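Local coordinates for protein phage terminase large subunit (Thermus phage P7426, PDB 7KS4) that probably acts, through this ATPase domain and a separate endonuclease domain, as an ATP-driven motor that packages viral DNA into empty capsids and cuts the genome, at residues L42-G47 and I182-G187; E193-G198 and S221-S226. All coordinates share one frame; numbering follows the deposited sequence. Where two conformers were deposited one is given.

How the contacts relate
Both contacts lie in the N-terminal ATPase domain, on the same side of its centre, with their own centres about 10 Å apart. They come in series along the chain. Contact 1 joins the end of strand 37-42 and the loop after it to the end of strand 178-183. Contact 2 then sets helix 190-197, the next helix after that strand, against strand 219-224. Strands 178-183, 37-42 and 219-224 are neighbours in one mixed sheet. The two contacts also touch directly: Gly43 N lies 2.9 Å from Ala224 O, and Arg44 O lies 2.6 Å from Ser226 OG, both probable hydrogen bonds. Strand 37-42, which leads into the nucleotide-binding loop, thus lies between strands 178-183 and 219-224.

Contact 1: L42-G47 and I182-G187; sequences LGRQSG and ISTPKG. With SO4 (sulfate ion), chain H.
Thr184 turns its methyl, CG2, to the backbone of Leu42, with Gly43 and Arg44 more loosely beside it. The closest approach is CG2 to Leu42 O, 3.3 Å. CG2 lies beside its own backbone N (chi1 63°, measured to OG1), and this turns the methyl to the loop. OG1 sits between N and the carbonyl carbon and makes a weak hydrogen bond to Glu252. The aliphatic start of Arg44 passes the same methyl, with Arg44 CG 4.4 Å from Thr184 CG2. Beyond CG the arginine runs out extended. A sulfate, probably from the crystallisation liquor, meets the edge of its guanidinium, in plane, and NH1 gives O4 a weak hydrogen bond of 3.0 Å.

The backbones are joined by one hydrogen bond, Leu42 N to Ser183 O, 3.3 Å long and bent to 152° at the hydrogen. Ser183 turns its side chain from the loop, and its OG bonds to Thr184 O at 2.7 Å. Within the loop, a type II turn runs from Gly43 to Ser46. Lys48 NZ bonds to Gly43 O.

The loop is part of the Walker A motif, the P-loop, which continues through Lys48 and Ser49; it binds ADP. Thr184 N bonds to Glu155, the predicted catalytic residue. Strands 37-42 and 178-183 run parallel here, and the loop leads into helix 48-62.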
ATOM      1  N   LEU A  42       2.503   5.502  -9.528  1.00 37.34           N
ATOM      2  CA  LEU A  42       3.364   6.618  -9.159  1.00 39.85           C
ATOM      3  C   LEU A  42       4.814   6.254  -9.447  1.00 40.25           C
ATOM      4  O   LEU A  42       5.219   5.095  -9.326  1.00 39.31           O
ATOM      5  CB  LEU A  42       3.200   7.013  -7.665  1.00 42.36           C
ATOM      6  CG  LEU A  42       1.788   7.095  -7.062  1.00 42.70           C
ATOM      7  CD1 LEU A  42       1.847   7.455  -5.582  1.00 46.14           C
ATOM      8  CD2 LEU A  42       0.911   8.105  -7.793  1.00 44.16           C
ATOM      9  N   GLY A  43       5.592   7.249  -9.856  1.00 40.60           N
ATOM     10  CA  GLY A  43       7.002   7.031 -10.098  1.00 40.43           C
ATOM     11  C   GLY A  43       7.768   6.812  -8.809  1.00 39.79           C
ATOM     12  O   GLY A  43       7.255   6.976  -7.702  1.00 41.71           O
ATOM     13  N   ARG A  44       9.033   6.428  -8.962  1.00 48.32           N
ATOM     14  CA  ARG A  44       9.911   6.293  -7.808  1.00 49.33           C
ATOM     15  C   ARG A  44       9.963   7.595  -7.022  1.00 47.59           C
ATOM     16  O   ARG A  44       9.849   8.687  -7.583  1.00 46.35           O
ATOM     17  CB  ARG A  44      11.323   5.918  -8.247  1.00 55.46           C
ATOM     18  CG  ARG A  44      11.404   4.610  -8.976  1.00 59.91           C
ATOM     19  CD  ARG A  44      12.838   4.298  -9.338  1.00 68.53           C
ATOM     20  NE  ARG A  44      12.963   2.988  -9.967  1.00 74.51           N
ATOM     21  CZ  ARG A  44      14.115   2.451 -10.350  1.00 83.60           C
ATOM     22  NH1 ARG A  44      15.254   3.113 -10.168  1.00 88.84           N
ATOM     23  NH2 ARG A  44      14.129   1.253 -10.914  1.00 86.90           N
ATOM     24  N   GLN A  45      10.151   7.465  -5.707  1.00 52.06           N
ATOM     25  CA  GLN A  45      10.274   8.588  -4.782  1.00 55.10           C
ATOM     26  C   GLN A  45       8.951   9.304  -4.556  1.00 52.86           C
ATOM     27  O   GLN A  45       8.933  10.443  -4.084  1.00 56.16           O
ATOM     28  CB  GLN A  45      11.334   9.587  -5.261  1.00 61.53           C
ATOM     29  CG  GLN A  45      12.689   8.953  -5.535  1.00 67.57           C
ATOM     30  CD  GLN A  45      13.754   9.975  -5.906  1.00 75.00           C
ATOM     31  OE1 GLN A  45      13.446  11.092  -6.325  1.00 74.57           O
ATOM     32  NE2 GLN A  45      15.018   9.594  -5.748  1.00 82.06           N
ATOM     33  N   SER A  46       7.830   8.666  -4.875  0.56 48.82           N
ATOM     34  CA  SER A  46       6.536   9.317  -4.730  0.56 49.37           C
ATOM     35  C   SER A  46       5.928   9.156  -3.344  0.56 49.55           C
ATOM     36  O   SER A  46       4.879   9.751  -3.080  0.56 49.39           O
ATOM     37  CB  SER A  46       5.554   8.776  -5.772  0.56 50.09           C
ATOM     38  OG  SER A  46       5.903   9.211  -7.077  0.56 48.61           O
ATOM     39  N   GLY A  47       6.542   8.368  -2.463  1.00 53.69           N
ATOM     40  CA  GLY A  47       6.014   8.161  -1.130  1.00 59.15           C
ATOM     41  C   GLY A  47       5.084   6.972  -0.997  1.00 59.36           C
ATOM     42  O   GLY A  47       4.372   6.876   0.011  1.00 62.93           O
ATOM     43  N   ILE A 182      -0.351  -0.570  -5.476  1.00 28.46           N
ATOM     44  CA  ILE A 182       0.606   0.495  -5.752  0.63 30.40           C
ATOM     45  C   ILE A 182       1.744  -0.073  -6.587  1.00 30.93           C
ATOM     46  O   ILE A 182       2.212  -1.188  -6.345  1.00 32.46           O
ATOM     47  CB  ILE A 182       1.141   1.139  -4.451  0.63 31.14           C
ATOM     48  CG1 ILE A 182       1.875   0.112  -3.588  0.63 32.52           C
ATOM     49  CG2 ILE A 182      -0.007   1.734  -3.668  0.63 31.54           C
ATOM     50  CD1 ILE A 182       2.393   0.656  -2.260  0.63 34.33           C
ATOM     51  N   SER A 183       2.187   0.696  -7.579  1.00 31.04           N
ATOM     52  CA  SER A 183       3.270   0.214  -8.426  1.00 30.35           C
ATOM     53  C   SER A 183       3.786   1.327  -9.323  1.00 30.26           C
ATOM     54  O   SER A 183       3.060   2.269  -9.647  1.00 30.21           O
ATOM     55  CB  SER A 183       2.806  -0.956  -9.306  1.00 31.45           C
ATOM     56  OG  SER A 183       3.905  -1.637  -9.892  1.00 32.57           O
ATOM     57  N   THR A 184       5.042   1.201  -9.723  1.00 31.32           N
ATOM     58  CA  THR A 184       5.417   1.826 -10.978  1.00 33.44           C
ATOM     59  C   THR A 184       4.904   0.950 -12.117  1.00 32.78           C
ATOM     60  O   THR A 184       4.840  -0.272 -11.967  1.00 34.21           O
ATOM     61  CB  THR A 184       6.931   1.983 -11.088  1.00 36.64           C
ATOM     62  OG1 THR A 184       7.536   0.686 -11.089  1.00 38.38           O
ATOM     63  CG2 THR A 184       7.473   2.796  -9.918  1.00 37.18           C
ATOM     64  N   PRO A 185       4.490   1.534 -13.237  1.00 33.34           N
ATOM     65  CA  PRO A 185       3.818   0.734 -14.267  1.00 35.40           C
ATOM     66  C   PRO A 185       4.786  -0.157 -15.032  1.00 38.77           C
ATOM     67  O   PRO A 185       5.976   0.144 -15.169  1.00 39.50           O
ATOM     68  CB  PRO A 185       3.188   1.790 -15.183  1.00 37.22           C
ATOM     69  CG  PRO A 185       4.038   3.000 -15.001  1.00 36.70           C
ATOM     70  CD  PRO A 185       4.490   2.969 -13.566  1.00 34.19           C
ATOM     71  N   LYS A 186       4.251  -1.257 -15.559  1.00 38.71           N
ATOM     72  CA  LYS A 186       5.041  -2.225 -16.315  1.00 41.29           C
ATOM     73  C   LYS A 186       4.287  -2.626 -17.579  1.00 40.66           C
ATOM     74  O   LYS A 186       4.097  -3.805 -17.883  1.00 41.43           O
ATOM     75  CB  LYS A 186       5.380  -3.433 -15.444  1.00 44.06           C
ATOM     76  CG  LYS A 186       6.860  -3.594 -15.174  1.00 49.06           C
ATOM     77  CD  LYS A 186       7.359  -2.567 -14.187  1.00 50.30           C
ATOM     78  CE  LYS A 186       8.807  -2.806 -13.832  1.00 52.78           C
ATOM     79  NZ  LYS A 186       9.294  -1.802 -12.856  1.00 54.71           N
ATOM     80  N   GLY A 187       3.841  -1.633 -18.326  1.00 37.54           N
ATOM     81  CA  GLY A 187       3.131  -1.886 -19.559  1.00 37.21           C
ATOM     82  C   GLY A 187       1.640  -2.063 -19.355  1.00 34.38           C
ATOM     83  O   GLY A 187       1.060  -1.758 -18.305  1.00 32.45           O
TER
HETATM   84  S   SO4 H 307      18.184   4.621  -8.862  0.53 46.92           S
HETATM   85  O1  SO4 H 307      19.510   5.151  -9.177  0.53 47.05           O
HETATM   86  O2  SO4 H 307      17.938   4.742  -7.429  0.53 45.82           O
HETATM   87  O3  SO4 H 307      18.131   3.214  -9.252  0.53 46.91           O
HETATM   88  O4  SO4 H 307      17.155   5.369  -9.582  0.53 46.78           O

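Contact 2: E193-G198 and S221-S226; sequences EFFLMG and SFHAAS
Ser221 meets Phe195 and Gly198, near the C-terminal end of helix 190-197, through hydrogen bonds. Its OG lies 2.5 Å from Phe195 O, a hydrogen bond whose very short length is doubtful. OG lies beside its own backbone N (chi1 -64°), turned to the helix end. Ser221 N donates to Gly198 O at 2.8 Å, from above the carbonyl plane. A water bridges Gly198 O and Ser221 O, donating to both. Phe195 O also takes the backbone N-H of Gly198.

The ring of Phe195 gathers the remaining contacts. Ser221 CB lies over one face in a CH-pi contact, 4.1 Å from the ring centroid. Phe222 O comes to the edge, in plane, 3.4 Å from CE1. His223 CB touches CZ at 3.9 Å. The His223 ring meets the phenylalanine obliquely, with planes at 72°, and its NE2 bonds to Ala255 O. Phe195 also meets the rings of Trp199 and Phe257.

The axes of helix 193-197 and strand 221-224 come within 8.0 Å, with directions 107° apart. This is helix-on-sheet packing in the alpha/beta ASCE fold of P-loop ATPases. The helix end packs on strand 219-224, an edge strand within this chain, beside the strand leading into the P-loop.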
ATOM      1  N   GLU A 193      -5.189  -2.166 -16.268  1.00 31.92           N
ATOM      2  CA  GLU A 193      -6.640  -2.315 -16.277  1.00 33.77           C
ATOM      3  C   GLU A 193      -7.249  -1.808 -14.980  1.00 31.83           C
ATOM      4  O   GLU A 193      -8.224  -1.047 -14.995  1.00 32.60           O
ATOM      5  CB  GLU A 193      -7.005  -3.775 -16.505  1.00 35.71           C
ATOM      6  CG  GLU A 193      -6.446  -4.299 -17.796  1.00 40.04           C
ATOM      7  CD  GLU A 193      -6.606  -5.779 -17.956  1.00 43.02           C
ATOM      8  OE1 GLU A 193      -6.955  -6.472 -16.970  1.00 43.87           O
ATOM      9  OE2 GLU A 193      -6.380  -6.241 -19.090  1.00 45.94           O
ATOM     10  N   PHE A 194      -6.694  -2.235 -13.843  1.00 28.65           N
ATOM     11  CA  PHE A 194      -7.226  -1.811 -12.551  1.00 28.03           C
ATOM     12  C   PHE A 194      -7.070  -0.315 -12.365  1.00 29.24           C
ATOM     13  O   PHE A 194      -7.961   0.347 -11.816  1.00 29.19           O
ATOM     14  CB  PHE A 194      -6.532  -2.567 -11.420  1.00 28.52           C
ATOM     15  CG  PHE A 194      -7.202  -3.861 -11.062  1.00 31.47           C
ATOM     16  CD1 PHE A 194      -7.669  -4.709 -12.054  1.00 32.22           C
ATOM     17  CD2 PHE A 194      -7.359  -4.235  -9.740  1.00 33.92           C
ATOM     18  CE1 PHE A 194      -8.288  -5.900 -11.734  1.00 35.03           C
ATOM     19  CE2 PHE A 194      -7.978  -5.430  -9.411  1.00 34.63           C
ATOM     20  CZ  PHE A 194      -8.441  -6.265 -10.410  1.00 35.45           C
ATOM     21  N   PHE A 195      -5.941   0.237 -12.809  1.00 28.94           N
ATOM     22  CA  PHE A 195      -5.759   1.682 -12.752  1.00 27.98           C
ATOM     23  C   PHE A 195      -6.889   2.395 -13.484  1.00 29.66           C
ATOM     24  O   PHE A 195      -7.501   3.330 -12.956  1.00 28.24           O
ATOM     25  CB  PHE A 195      -4.410   2.068 -13.351  1.00 29.03           C
ATOM     26  CG  PHE A 195      -4.194   3.545 -13.412  1.00 30.59           C
ATOM     27  CD1 PHE A 195      -3.657   4.222 -12.335  1.00 30.91           C
ATOM     28  CD2 PHE A 195      -4.566   4.266 -14.531  1.00 32.09           C
ATOM     29  CE1 PHE A 195      -3.467   5.590 -12.385  1.00 32.09           C
ATOM     30  CE2 PHE A 195      -4.382   5.631 -14.582  1.00 33.55           C
ATOM     31  CZ  PHE A 195      -3.835   6.292 -13.504  1.00 33.37           C
ATOM     32  N   LEU A 196      -7.185   1.957 -14.705  1.00 31.36           N
ATOM     33  CA  LEU A 196      -8.188   2.644 -15.507  1.00 33.31           C
ATOM     34  C   LEU A 196      -9.570   2.561 -14.870  1.00 32.92           C
ATOM     35  O   LEU A 196     -10.378   3.483 -15.021  1.00 34.01           O
ATOM     36  CB  LEU A 196      -8.206   2.050 -16.914  1.00 34.35           C
ATOM     37  CG  LEU A 196      -8.455   3.001 -18.078  1.00 36.97           C
ATOM     38  CD1 LEU A 196      -7.398   4.088 -18.139  1.00 38.26           C
ATOM     39  CD2 LEU A 196      -8.497   2.223 -19.394  1.00 38.47           C
ATOM     40  N   MET A 197      -9.860   1.470 -14.157  1.00 30.59           N
ATOM     41  CA  MET A 197     -11.162   1.326 -13.508  1.00 31.32           C
ATOM     42  C   MET A 197     -11.428   2.453 -12.523  1.00 30.85           C
ATOM     43  O   MET A 197     -12.593   2.755 -12.230  1.00 31.29           O
ATOM     44  CB  MET A 197     -11.246  -0.019 -12.786  1.00 30.48           C
ATOM     45  CG  MET A 197     -11.362  -1.202 -13.724  1.00 32.42           C
ATOM     46  SD  MET A 197     -11.197  -2.768 -12.874  1.00 34.42           S
ATOM     47  CE  MET A 197     -11.003  -3.848 -14.294  1.00 34.46           C
ATOM     48  N   GLY A 198     -10.377   3.064 -11.985  1.00 31.51           N
ATOM     49  CA  GLY A 198     -10.544   4.132 -11.020  1.00 31.34           C
ATOM     50  C   GLY A 198     -10.050   5.485 -11.488  1.00 31.07           C
ATOM     51  O   GLY A 198      -9.972   6.418 -10.682  1.00 30.80           O
ATOM     52  N   SER A 221      -8.206   5.849  -8.534  1.00 31.77           N
ATOM     53  CA  SER A 221      -6.833   5.744  -8.998  1.00 29.91           C
ATOM     54  C   SER A 221      -6.092   7.067  -8.861  1.00 30.92           C
ATOM     55  O   SER A 221      -6.677   8.147  -8.991  1.00 32.08           O
ATOM     56  CB  SER A 221      -6.782   5.289 -10.447  1.00 30.22           C
ATOM     57  OG  SER A 221      -7.306   3.984 -10.566  1.00 29.92           O
ATOM     58  N   PHE A 222      -4.786   6.956  -8.621  1.00 31.33           N
ATOM     59  CA  PHE A 222      -3.906   8.091  -8.393  1.00 33.65           C
ATOM     60  C   PHE A 222      -2.691   7.950  -9.294  1.00 34.41           C
ATOM     61  O   PHE A 222      -2.184   6.838  -9.489  1.00 32.73           O
ATOM     62  CB  PHE A 222      -3.486   8.149  -6.924  1.00 35.13           C
ATOM     63  CG  PHE A 222      -4.633   7.965  -5.977  1.00 34.92           C
ATOM     64  CD1 PHE A 222      -5.255   9.062  -5.407  1.00 35.99           C
ATOM     65  CD2 PHE A 222      -5.112   6.696  -5.680  1.00 34.58           C
ATOM     66  CE1 PHE A 222      -6.318   8.898  -4.549  1.00 35.53           C
ATOM     67  CE2 PHE A 222      -6.170   6.533  -4.823  1.00 35.66           C
ATOM     68  CZ  PHE A 222      -6.773   7.641  -4.258  1.00 36.29           C
ATOM     69  N   HIS A 223      -2.236   9.077  -9.845  1.00 34.23           N
ATOM     70  CA  HIS A 223      -1.139   9.094 -10.802  1.00 35.37           C
ATOM     71  C   HIS A 223      -0.202  10.251 -10.487  1.00 36.84           C
ATOM     72  O   HIS A 223      -0.656  11.366 -10.220  1.00 37.06           O
ATOM     73  CB  HIS A 223      -1.651   9.226 -12.238  1.00 35.89           C
ATOM     74  CG  HIS A 223      -0.580   9.049 -13.263  1.00 38.28           C
ATOM     75  ND1 HIS A 223      -0.200  10.054 -14.126  1.00 40.31           N
ATOM     76  CD2 HIS A 223       0.217   7.991 -13.542  1.00 39.29           C
ATOM     77  CE1 HIS A 223       0.774   9.616 -14.903  1.00 40.95           C
ATOM     78  NE2 HIS A 223       1.045   8.368 -14.568  1.00 40.91           N
ATOM     79  N   ALA A 224       1.101   9.988 -10.515  1.00 37.37           N
ATOM     80  CA  ALA A 224       2.077  11.051 -10.321  1.00 37.90           C
ATOM     81  C   ALA A 224       3.434  10.576 -10.807  1.00 39.39           C
ATOM     82  O   ALA A 224       3.880   9.483 -10.447  1.00 39.35           O
ATOM     83  CB  ALA A 224       2.161  11.475  -8.848  1.00 38.53           C
ATOM     84  N   ALA A 225       4.080  11.397 -11.631  1.00 39.87           N
ATOM     85  CA  ALA A 225       5.481  11.193 -11.940  1.00 40.30           C
ATOM     86  C   ALA A 225       6.329  11.567 -10.731  1.00 39.99           C
ATOM     87  O   ALA A 225       5.890  12.275  -9.824  1.00 40.68           O
ATOM     88  CB  ALA A 225       5.891  12.037 -13.150  1.00 40.79           C
ATOM     89  N   SER A 226       7.565  11.078 -10.723  1.00 39.87           N
ATOM     90  CA  SER A 226       8.473  11.438  -9.642  1.00 41.50           C
ATOM     91  C   SER A 226       8.578  12.951  -9.502  1.00 40.77           C
ATOM     92  O   SER A 226       8.631  13.481  -8.384  1.00 40.60           O
ATOM     93  CB  SER A 226       9.845  10.821  -9.891  1.00 42.30           C
ATOM     94  OG  SER A 226       9.723   9.426 -10.108  1.00 43.64           O
TER
HETATM   95  O   HOH W   1      -8.763   9.407 -10.463  1.00 35.14           O